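PDB 3GEK: putative thioesterase yhdA from Lactococcus lactis subsp. lactis, which probably hydrolyses acyl-CoA thioesters, perhaps 1,4-dihydroxy-2-naphthoyl-CoA, as a hot-dog-fold member of the PaaI thioesterase family. Local coordinates for residues 7-12 with 30-35; 26-31 with 97-102; 108-113 with 121-126. The protein carries 7 engineered substitutions. All blocks are in the same frame, centred on the assembly; numbering follows the deposited sequence.

Interaction 1 of 3, residues 7-12 with 30-35; sequences LNITDF and FSSKMI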
loop_
_atom_site.group_PDB
_atom_site.type_symbol
_atom_site.label_atom_id
_atom_site.label_comp_id
_atom_site.label_asym_id
_atom_site.label_seq_id
_atom_site.Cartn_x
_atom_site.Cartn_y
_atom_site.Cartn_z
ATOM N N LEU A 7 -4.736 -3.949 24.052
ATOM C CA LEU A 7 -3.806 -4.605 23.136
ATOM C C LEU A 7 -2.629 -5.256 23.872
ATOM O O LEU A 7 -2.028 -6.200 23.366
ATOM C CB LEU A 7 -3.301 -3.611 22.085
ATOM C CG LEU A 7 -3.790 -3.613 20.624
ATOM C CD1 LEU A 7 -4.900 -4.617 20.292
ATOM C CD2 LEU A 7 -4.183 -2.208 20.197
ATOM N N ASN A 8 -2.323 -4.759 25.072
ATOM C CA ASN A 8 -1.230 -5.288 25.896
ATOM C C ASN A 8 0.121 -5.230 25.166
ATOM O O ASN A 8 0.788 -6.250 24.972
ATOM C CB ASN A 8 -1.554 -6.716 26.376
ATOM C CG ASN A 8 -0.763 -7.124 27.615
ATOM O OD1 ASN A 8 0.026 -6.352 28.163
ATOM N ND2 ASN A 8 -0.981 -8.353 28.061
ATOM N N ILE A 9 0.501 -4.026 24.747
ATOM C CA ILE A 9 1.820 -3.782 24.161
ATOM C C ILE A 9 2.859 -3.733 25.284
ATOM O O ILE A 9 2.730 -2.944 26.218
ATOM C CB ILE A 9 1.864 -2.457 23.340
ATOM C CG1 ILE A 9 0.700 -2.357 22.337
ATOM C CG2 ILE A 9 3.217 -2.265 22.659
ATOM C CD1 ILE A 9 0.369 -3.632 21.588
ATOM N N THR A 10 3.877 -4.585 25.191
ATOM C CA THR A 10 4.909 -4.689 26.225
ATOM C C THR A 10 6.312 -4.406 25.667
ATOM O O THR A 10 6.519 -4.411 24.456
ATOM C CB THR A 10 4.902 -6.089 26.884
ATOM O OG1 THR A 10 3.562 -6.582 26.962
ATOM C CG2 THR A 10 5.475 -6.031 28.287
ATOM N N ASP A 11 7.262 -4.165 26.569
ATOM C CA ASP A 11 8.688 -4.064 26.241
ATOM C C ASP A 11 8.985 -3.058 25.122
ATOM O O ASP A 11 9.852 -3.306 24.284
ATOM C CB ASP A 11 9.264 -5.448 25.871
ATOM C CG ASP A 11 9.242 -6.445 27.031
ATOM O OD1 ASP A 11 8.952 -6.059 28.187
ATOM O OD2 ASP A 11 9.527 -7.636 26.777
ATOM N N PHE A 12 8.264 -1.937 25.101
ATOM C CA PHE A 12 8.491 -0.923 24.073
ATOM C C PHE A 12 9.814 -0.205 24.316
ATOM O O PHE A 12 10.069 0.276 25.419
ATOM C CB PHE A 12 7.336 0.089 23.980
ATOM C CG PHE A 12 7.571 1.187 22.960
ATOM C CD1 PHE A 12 7.409 0.940 21.596
ATOM C CD2 PHE A 12 7.966 2.460 23.362
ATOM C CE1 PHE A 12 7.634 1.943 20.650
ATOM C CE2 PHE A 12 8.194 3.472 22.419
ATOM C CZ PHE A 12 8.030 3.207 21.064
ATOM N N PHE A 30 12.751 0.598 16.521
ATOM C CA PHE A 30 12.013 0.261 17.739
ATOM C C PHE A 30 11.755 -1.238 17.871
ATOM O O PHE A 30 11.789 -1.977 16.886
ATOM C CB PHE A 30 10.717 1.076 17.896
ATOM C CG PHE A 30 9.579 0.619 17.021
ATOM C CD1 PHE A 30 8.760 -0.442 17.407
ATOM C CD2 PHE A 30 9.300 1.273 15.830
ATOM C CE1 PHE A 30 7.704 -0.859 16.603
ATOM C CE2 PHE A 30 8.233 0.874 15.030
ATOM C CZ PHE A 30 7.436 -0.195 15.417
ATOM N N SER A 31 11.524 -1.657 19.112
ATOM C CA SER A 31 11.182 -3.023 19.479
ATOM C C SER A 31 9.958 -3.004 20.391
ATOM O O SER A 31 9.728 -2.030 21.117
ATOM C CB SER A 31 12.341 -3.657 20.248
ATOM O OG SER A 31 13.130 -4.470 19.411
ATOM N N SER A 32 9.193 -4.095 20.369
ATOM C CA SER A 32 8.066 -4.286 21.278
ATOM C C SER A 32 7.505 -5.695 21.168
ATOM O O SER A 32 7.837 -6.442 20.249
ATOM C CB SER A 32 6.951 -3.268 21.017
ATOM O OG SER A 32 6.314 -3.512 19.777
ATOM N N LYS A 33 6.654 -6.045 22.122
ATOM C CA LYS A 33 5.940 -7.308 22.103
ATOM C C LYS A 33 4.467 -7.015 22.329
ATOM O O LYS A 33 4.114 -5.998 22.938
ATOM C CB LYS A 33 6.466 -8.256 23.189
ATOM C CG LYS A 33 7.930 -8.635 23.038
ATOM C CD LYS A 33 8.319 -9.781 23.952
ATOM C CE LYS A 33 9.823 -10.054 23.893
ATOM N NZ LYS A 33 10.617 -8.953 24.516
HETATM N N MSE A 34 3.613 -7.892 21.820
HETATM C CA MSE A 34 2.198 -7.846 22.146
HETATM C C MSE A 34 1.755 -9.202 22.680
HETATM O O MSE A 34 1.822 -10.204 21.969
HETATM C CB MSE A 34 1.364 -7.439 20.931
HETATM C CG MSE A 34 -0.135 -7.419 21.206
HETATM SE SE MSE A 34 -1.133 -6.579 19.768
HETATM C CE MSE A 34 -1.025 -8.032 18.452
ATOM N N ILE A 35 1.313 -9.217 23.920
ATOM C CA ILE A 35 0.883 -10.445 24.584
ATOM C C ILE A 35 -0.570 -10.763 24.233
ATOM O O ILE A 35 -1.469 -9.969 24.506
ATOM C CB ILE A 35 1.039 -10.350 26.113
ATOM C CG1 ILE A 35 2.412 -9.767 26.477
ATOM C CG2 ILE A 35 0.801 -11.719 26.764
ATOM C CD1 ILE A 35 2.554 -9.393 27.948
HETATM O O HOH W 1 -2.921 -10.254 26.772
#
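Asp11 and Lys33 join their charges above a short antiparallel pairing in which Thr10 lies opposite Lys33 and Ile9 opposite selenomethionine Met34. Thr10 and Lys33 exchange two backbone hydrogen bonds, Thr10 N to Lys33 O at 2.7 Å and Lys33 N to Thr10 O at 2.9 Å, while Ile35 N reaches Asn8 O. Lys33 can be followed outward. Its CB lies near Thr10 O; CG, CD and CE pass along Asp11 OD2, with Lys33 CD 3.7 Å from Asp11 OD2. A bend at the last torsion (chi4 69°) then turns Lys33 NZ back onto Asp11 OD2, a salt bridge of 2.8 Å. The ammonium uses the anti lone pair of OD2, the one facing away from the other carboxylate oxygen. A lysine suits this outer position because its long apolar stem can run past Thr10 O and the Asp11 carboxylate while the charge stays near the surface. Next to it, Ile35 lays CD1 against Thr10 OG1 and packs its CB against the amide of Asn8, Ile35 CB to Asn8 ND2 3.4 Å. A water bridges the same ND2 to Ile35 O.

On the face of Ile9 and Met34 the contacts between the two segments are apolar. Met34 has CG anti to the backbone N (chi1 178°), which brings SE up against both Leu7 and Ile9: Ile9 CD1 lies 3.8 Å from Met34 SE and Leu7 CG slightly farther. Ile9 also touches Leu55 of helix 49-68, as Phe12 touches Met62. Farther along, Phe12 CE1 meets Phe30 CD1 at 4.2 Å. Asp11 turns the chain between the two short N-terminal strands, both paired with strand 28-35. They form an edge of the curved antiparallel sheet that wraps the central helix in the hot-dog fold.

Interaction 2 of 3, residues 26-31 with 97-102; sequences KIYKFS and GLLLKN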
loop_
_atom_site.group_PDB
_atom_site.type_symbol
_atom_site.label_atom_id
_atom_site.label_comp_id
_atom_site.label_asym_id
_atom_site.label_seq_id
_atom_site.Cartn_x
_atom_site.Cartn_y
_atom_site.Cartn_z
ATOM N N LYS A 26 21.158 9.334 11.405
ATOM C CA LYS A 26 21.009 8.320 12.443
ATOM C C LYS A 26 19.997 7.257 12.026
ATOM O O LYS A 26 18.956 7.576 11.443
ATOM C CB LYS A 26 20.566 8.961 13.764
ATOM C CG LYS A 26 21.392 10.163 14.228
ATOM C CD LYS A 26 22.738 9.750 14.800
ATOM C CE LYS A 26 23.389 10.897 15.563
ATOM N NZ LYS A 26 23.893 11.992 14.676
ATOM N N ILE A 27 20.312 5.995 12.312
ATOM C CA ILE A 27 19.398 4.896 12.017
ATOM C C ILE A 27 18.563 4.561 13.255
ATOM O O ILE A 27 19.083 4.072 14.260
ATOM C CB ILE A 27 20.129 3.646 11.469
ATOM C CG1 ILE A 27 20.734 3.946 10.091
ATOM C CG2 ILE A 27 19.160 2.460 11.367
ATOM C CD1 ILE A 27 21.808 2.964 9.650
ATOM N N TYR A 28 17.269 4.856 13.163
ATOM C CA TYR A 28 16.329 4.663 14.263
ATOM C C TYR A 28 15.547 3.365 14.123
ATOM O O TYR A 28 15.066 3.022 13.039
ATOM C CB TYR A 28 15.361 5.845 14.354
ATOM C CG TYR A 28 15.992 7.113 14.878
ATOM C CD1 TYR A 28 16.069 7.361 16.247
ATOM C CD2 TYR A 28 16.512 8.069 14.006
ATOM C CE1 TYR A 28 16.653 8.534 16.741
ATOM C CE2 TYR A 28 17.099 9.244 14.490
ATOM C CZ TYR A 28 17.166 9.466 15.857
ATOM O OH TYR A 28 17.743 10.622 16.341
ATOM N N LYS A 29 15.433 2.651 15.236
ATOM C CA LYS A 29 14.686 1.409 15.299
ATOM C C LYS A 29 13.806 1.411 16.543
ATOM O O LYS A 29 14.077 2.150 17.492
ATOM C CB LYS A 29 15.638 0.215 15.354
ATOM C CG LYS A 29 16.397 -0.061 14.068
ATOM C CD LYS A 29 17.505 -1.078 14.309
ATOM C CE LYS A 29 18.191 -1.467 13.009
ATOM N NZ LYS A 29 19.368 -2.349 13.262
ATOM N N PHE A 30 12.751 0.598 16.521
ATOM C CA PHE A 30 12.013 0.261 17.739
ATOM C C PHE A 30 11.755 -1.238 17.871
ATOM O O PHE A 30 11.789 -1.977 16.886
ATOM C CB PHE A 30 10.717 1.076 17.896
ATOM C CG PHE A 30 9.579 0.619 17.021
ATOM C CD1 PHE A 30 8.760 -0.442 17.407
ATOM C CD2 PHE A 30 9.300 1.273 15.830
ATOM C CE1 PHE A 30 7.704 -0.859 16.603
ATOM C CE2 PHE A 30 8.233 0.874 15.030
ATOM C CZ PHE A 30 7.436 -0.195 15.417
ATOM N N SER A 31 11.524 -1.657 19.112
ATOM C CA SER A 31 11.182 -3.023 19.479
ATOM C C SER A 31 9.958 -3.004 20.391
ATOM O O SER A 31 9.728 -2.030 21.117
ATOM C CB SER A 31 12.341 -3.657 20.248
ATOM O OG SER A 31 13.130 -4.470 19.411
ATOM N N GLY A 97 10.590 -2.137 14.287
ATOM C CA GLY A 97 10.524 -1.088 13.289
ATOM C C GLY A 97 11.890 -0.587 12.883
ATOM O O GLY A 97 12.822 -0.584 13.681
ATOM N N LEU A 98 11.991 -0.180 11.624
ATOM C CA LEU A 98 13.146 0.525 11.098
ATOM C C LEU A 98 12.656 1.809 10.442
ATOM O O LEU A 98 11.767 1.773 9.594
ATOM C CB LEU A 98 13.878 -0.345 10.069
ATOM C CG LEU A 98 15.001 0.293 9.243
ATOM C CD1 LEU A 98 16.180 0.673 10.129
ATOM C CD2 LEU A 98 15.458 -0.644 8.132
ATOM N N LEU A 99 13.227 2.943 10.833
ATOM C CA LEU A 99 12.851 4.204 10.218
ATOM C C LEU A 99 13.554 4.364 8.867
ATOM O O LEU A 99 14.768 4.534 8.803
ATOM C CB LEU A 99 13.146 5.378 11.155
ATOM C CG LEU A 99 12.718 6.782 10.718
ATOM C CD1 LEU A 99 11.203 6.906 10.670
ATOM C CD2 LEU A 99 13.312 7.816 11.663
ATOM N N LEU A 100 12.779 4.288 7.791
ATOM C CA LEU A 100 13.322 4.367 6.442
ATOM C C LEU A 100 13.512 5.807 6.011
ATOM O O LEU A 100 14.361 6.099 5.167
ATOM C CB LEU A 100 12.406 3.663 5.445
ATOM C CG LEU A 100 12.085 2.181 5.633
ATOM C CD1 LEU A 100 11.024 1.787 4.614
ATOM C CD2 LEU A 100 13.334 1.304 5.505
ATOM N N LYS A 101 12.705 6.701 6.576
ATOM C CA LYS A 101 12.814 8.115 6.274
ATOM C C LYS A 101 12.490 8.981 7.484
ATOM O O LYS A 101 11.405 8.890 8.068
ATOM C CB LYS A 101 11.927 8.504 5.087
ATOM C CG LYS A 101 12.157 9.937 4.615
ATOM C CD LYS A 101 11.094 10.383 3.636
ATOM C CE LYS A 101 11.382 11.802 3.152
ATOM N NZ LYS A 101 10.371 12.236 2.146
ATOM N N ASN A 102 13.454 9.820 7.844
ATOM C CA ASN A 102 13.277 10.816 8.878
ATOM C C ASN A 102 13.102 12.174 8.212
ATOM O O ASN A 102 14.018 13.003 8.197
ATOM C CB ASN A 102 14.476 10.805 9.826
ATOM C CG ASN A 102 14.274 11.687 11.047
ATOM O OD1 ASN A 102 13.212 12.281 11.240
ATOM N ND2 ASN A 102 15.304 11.777 11.877
#
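Gly97 and Phe30 form an antiparallel hydrogen-bonded pair, with strands 28-31 and 97-99 running at 164° to each other and their axes 4.7 Å apart at the closest approach. Gly97 N gives to Phe30 O at 2.9 Å, Phe30 N gives back to Gly97 O from well above the carbonyl plane, and Leu99 N makes a nearly straight bond to Tyr28 O. Phe30 holds its CG between the backbone N and the carbonyl carbon (chi1 77°), a position that folds the ring over the neighbouring strand. One face consequently lies on Gly97: its CA stands 3.8 Å from the ring centroid in a CH-pi contact, and its N sits above the ring centre. A CB on Gly97 would run into Phe30 CE2, so the lack of a side chain is what admits the ring. The same ring meets Trp109 edge-to-face and touches Thr59 and Ala63 of helix 49-68, in the hot-dog manner of a sheet curled round a long helix. Replacing Phe30 by an alanine would probably leave a gap over Gly97 and deprive Trp109 of its aromatic neighbour.

Tyr28 and Leu99 are also directed to the helix side, and both reach Ile67. They run side by side, Tyr28 CB lying 3.9 Å from Leu99 CD2, and the branched end of the leucine lets CD2 lie along CB and CD2 of the tyrosine. Asn102 brings its amide to Tyr28 CE2, the two planes almost perpendicular at 86°, while its OD1 is bonded to His107. On the opposite face of the sheet Leu98 CD1 touches both Ile27 CG2, 3.7 Å away, and Lys29 CG, at 4.0 Å. Lysine serves here because its methylenes pack on leucine while its extended chain carries NZ to a salt bridge with Asp17.

Interaction 3 of 3, residues 108-113 with 121-126; sequences VWEIKI and ISQITV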
loop_
_atom_site.group_PDB
_atom_site.type_symbol
_atom_site.label_atom_id
_atom_site.label_comp_id
_atom_site.label_asym_id
_atom_site.label_seq_id
_atom_site.Cartn_x
_atom_site.Cartn_y
_atom_site.Cartn_z
ATOM N N VAL A 108 8.612 7.511 7.845
ATOM C CA VAL A 108 8.219 6.265 7.183
ATOM C C VAL A 108 8.887 5.097 7.890
ATOM O O VAL A 108 10.119 4.975 7.878
ATOM C CB VAL A 108 8.569 6.253 5.676
ATOM C CG1 VAL A 108 8.014 5.009 5.005
ATOM C CG2 VAL A 108 8.043 7.512 4.983
ATOM N N TRP A 109 8.072 4.255 8.521
ATOM C CA TRP A 109 8.564 3.093 9.274
ATOM C C TRP A 109 8.349 1.800 8.515
ATOM O O TRP A 109 7.273 1.570 7.951
ATOM C CB TRP A 109 7.852 2.973 10.625
ATOM C CG TRP A 109 8.246 4.000 11.623
ATOM C CD1 TRP A 109 7.599 5.169 11.895
ATOM C CD2 TRP A 109 9.378 3.953 12.503
ATOM N NE1 TRP A 109 8.255 5.853 12.893
ATOM C CE2 TRP A 109 9.352 5.130 13.280
ATOM C CE3 TRP A 109 10.408 3.026 12.713
ATOM C CZ2 TRP A 109 10.325 5.414 14.248
ATOM C CZ3 TRP A 109 11.373 3.306 13.679
ATOM C CH2 TRP A 109 11.319 4.490 14.435
ATOM N N GLU A 110 9.374 0.956 8.509
ATOM C CA GLU A 110 9.259 -0.407 8.021
ATOM C C GLU A 110 9.156 -1.324 9.239
ATOM O O GLU A 110 10.086 -1.396 10.054
ATOM C CB GLU A 110 10.478 -0.760 7.178
ATOM C CG GLU A 110 10.581 -2.212 6.738
ATOM C CD GLU A 110 11.978 -2.540 6.244
ATOM O OE1 GLU A 110 12.326 -2.130 5.112
ATOM O OE2 GLU A 110 12.737 -3.196 6.999
ATOM N N ILE A 111 8.023 -2.013 9.358
ATOM C CA ILE A 111 7.707 -2.781 10.559
ATOM C C ILE A 111 7.465 -4.259 10.256
ATOM O O ILE A 111 6.620 -4.612 9.435
ATOM C CB ILE A 111 6.492 -2.169 11.312
ATOM C CG1 ILE A 111 6.816 -0.744 11.767
ATOM C CG2 ILE A 111 6.076 -3.042 12.509
ATOM C CD1 ILE A 111 5.600 0.147 12.004
ATOM N N LYS A 112 8.215 -5.119 10.931
ATOM C CA LYS A 112 8.037 -6.552 10.791
ATOM C C LYS A 112 7.364 -7.127 12.033
ATOM O O LYS A 112 7.830 -6.933 13.153
ATOM C CB LYS A 112 9.380 -7.239 10.514
ATOM C CG LYS A 112 10.003 -6.839 9.176
ATOM C CD LYS A 112 11.194 -7.718 8.820
ATOM C CE LYS A 112 12.020 -7.113 7.688
ATOM N NZ LYS A 112 12.663 -5.816 8.091
ATOM N N ILE A 113 6.246 -7.814 11.822
ATOM C CA ILE A 113 5.574 -8.521 12.901
ATOM C C ILE A 113 5.906 -9.998 12.800
ATOM O O ILE A 113 5.679 -10.640 11.775
ATOM C CB ILE A 113 4.055 -8.252 12.915
ATOM C CG1 ILE A 113 3.818 -6.756 13.204
ATOM C CG2 ILE A 113 3.339 -9.145 13.953
ATOM C CD1 ILE A 113 2.469 -6.274 12.846
ATOM N N ILE A 121 5.165 -12.843 10.301
ATOM C CA ILE A 121 3.719 -12.993 10.295
ATOM C C ILE A 121 3.109 -11.935 9.382
ATOM O O ILE A 121 2.307 -12.257 8.508
ATOM C CB ILE A 121 3.139 -12.918 11.740
ATOM C CG1 ILE A 121 3.686 -14.057 12.618
ATOM C CG2 ILE A 121 1.615 -12.909 11.740
ATOM C CD1 ILE A 121 3.438 -15.474 12.095
ATOM N N SER A 122 3.506 -10.680 9.583
ATOM C CA SER A 122 3.029 -9.560 8.781
ATOM C C SER A 122 4.132 -8.533 8.553
ATOM O O SER A 122 4.902 -8.223 9.456
ATOM C CB SER A 122 1.827 -8.886 9.453
ATOM O OG SER A 122 0.781 -9.819 9.679
ATOM N N GLN A 123 4.210 -8.028 7.328
ATOM C CA GLN A 123 5.106 -6.932 6.976
ATOM C C GLN A 123 4.239 -5.688 6.793
ATOM O O GLN A 123 3.233 -5.721 6.079
ATOM C CB GLN A 123 5.855 -7.263 5.687
ATOM C CG GLN A 123 6.643 -6.098 5.086
ATOM C CD GLN A 123 8.109 -6.092 5.486
ATOM O OE1 GLN A 123 8.578 -6.965 6.222
ATOM N NE2 GLN A 123 8.847 -5.111 4.980
ATOM N N ILE A 124 4.620 -4.599 7.453
ATOM C CA ILE A 124 3.782 -3.407 7.515
ATOM C C ILE A 124 4.633 -2.152 7.366
ATOM O O ILE A 124 5.706 -2.037 7.977
ATOM C CB ILE A 124 2.981 -3.349 8.847
ATOM C CG1 ILE A 124 2.131 -4.617 9.018
ATOM C CG2 ILE A 124 2.135 -2.067 8.929
ATOM C CD1 ILE A 124 1.200 -4.619 10.213
ATOM N N THR A 125 4.160 -1.231 6.529
ATOM C CA THR A 125 4.770 0.089 6.404
ATOM C C THR A 125 3.793 1.140 6.918
ATOM O O THR A 125 2.613 1.132 6.556
ATOM C CB THR A 125 5.172 0.402 4.941
ATOM O OG1 THR A 125 6.127 -0.568 4.498
ATOM C CG2 THR A 125 5.814 1.785 4.840
ATOM N N VAL A 126 4.288 2.021 7.781
ATOM C CA VAL A 126 3.480 3.104 8.332
ATOM C C VAL A 126 4.104 4.451 7.995
ATOM O O VAL A 126 5.297 4.674 8.247
ATOM C CB VAL A 126 3.334 2.993 9.884
ATOM C CG1 VAL A 126 2.526 4.158 10.428
ATOM C CG2 VAL A 126 2.693 1.669 10.282
#
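Ile111 and Ile124 share two of the backbone hydrogen bonds that join these hairpin strands, Ile111 N reaching Ile124 O at 2.7 Å. Equivalent pairs link Trp109 with Val126 and Ile113 with Ser122. Ile121 and Ser122 both face Ile113, a classic beta bulge, and their two N-H groups share Ile113 O.

Apolar contacts dominate the face toward helix 49-68 and strand 73-83, with Ser122, bonded to His83, the polar exception. Ile111 CD1 meets Val126 CG2 at 3.7 Å, and Ile113 CD1 presses on Ile124 CD1 at 3.4 Å, tighter than usual for carbons. Beta-branched residues suit such extended, buried strands. Trp109 packs on Ala60 and Ala63 of that helix and bonds Ser64 through NE1.

Polar contacts occupy the other face. Lys112 runs alongside Gln123, Lys112 CG lying 3.3 Å from Gln123 OE1. A bend at chi4 (65°) carries Lys112 NZ to Glu110 OE2 at 2.8 Å, above the carboxylate plane. Glu110 OE1 meets Lys112 and Gln123 of the second subunit. These lysines and amide probably help Glu110 stay ionised although Glu110 of the second subunit packs close by, and its bonds help join the subunits.

In the fold
From the N terminus, interaction 1 closes the first loop, of 17 residues, bringing the short strand after helix 3-6 back onto strand 28-35. Interaction 2 begins on that same strand and closes a much longer loop that contains helix 49-68 and strand 73-83. Interaction 3, the shortest, follows in series as a local hairpin. No loop nests within another: 1 and 2 overlap only on Phe30 and Ser31, and 3 comes after both. The contacts thus step across one curved sheet from its N-terminal edge toward strand 73-83. Phe30 packs on Trp109 and Ile111, while Leu98 and Leu100 probably bond through their backbones to Glu110 and Val108. Interactions 2 and 3 also touch the second subunit.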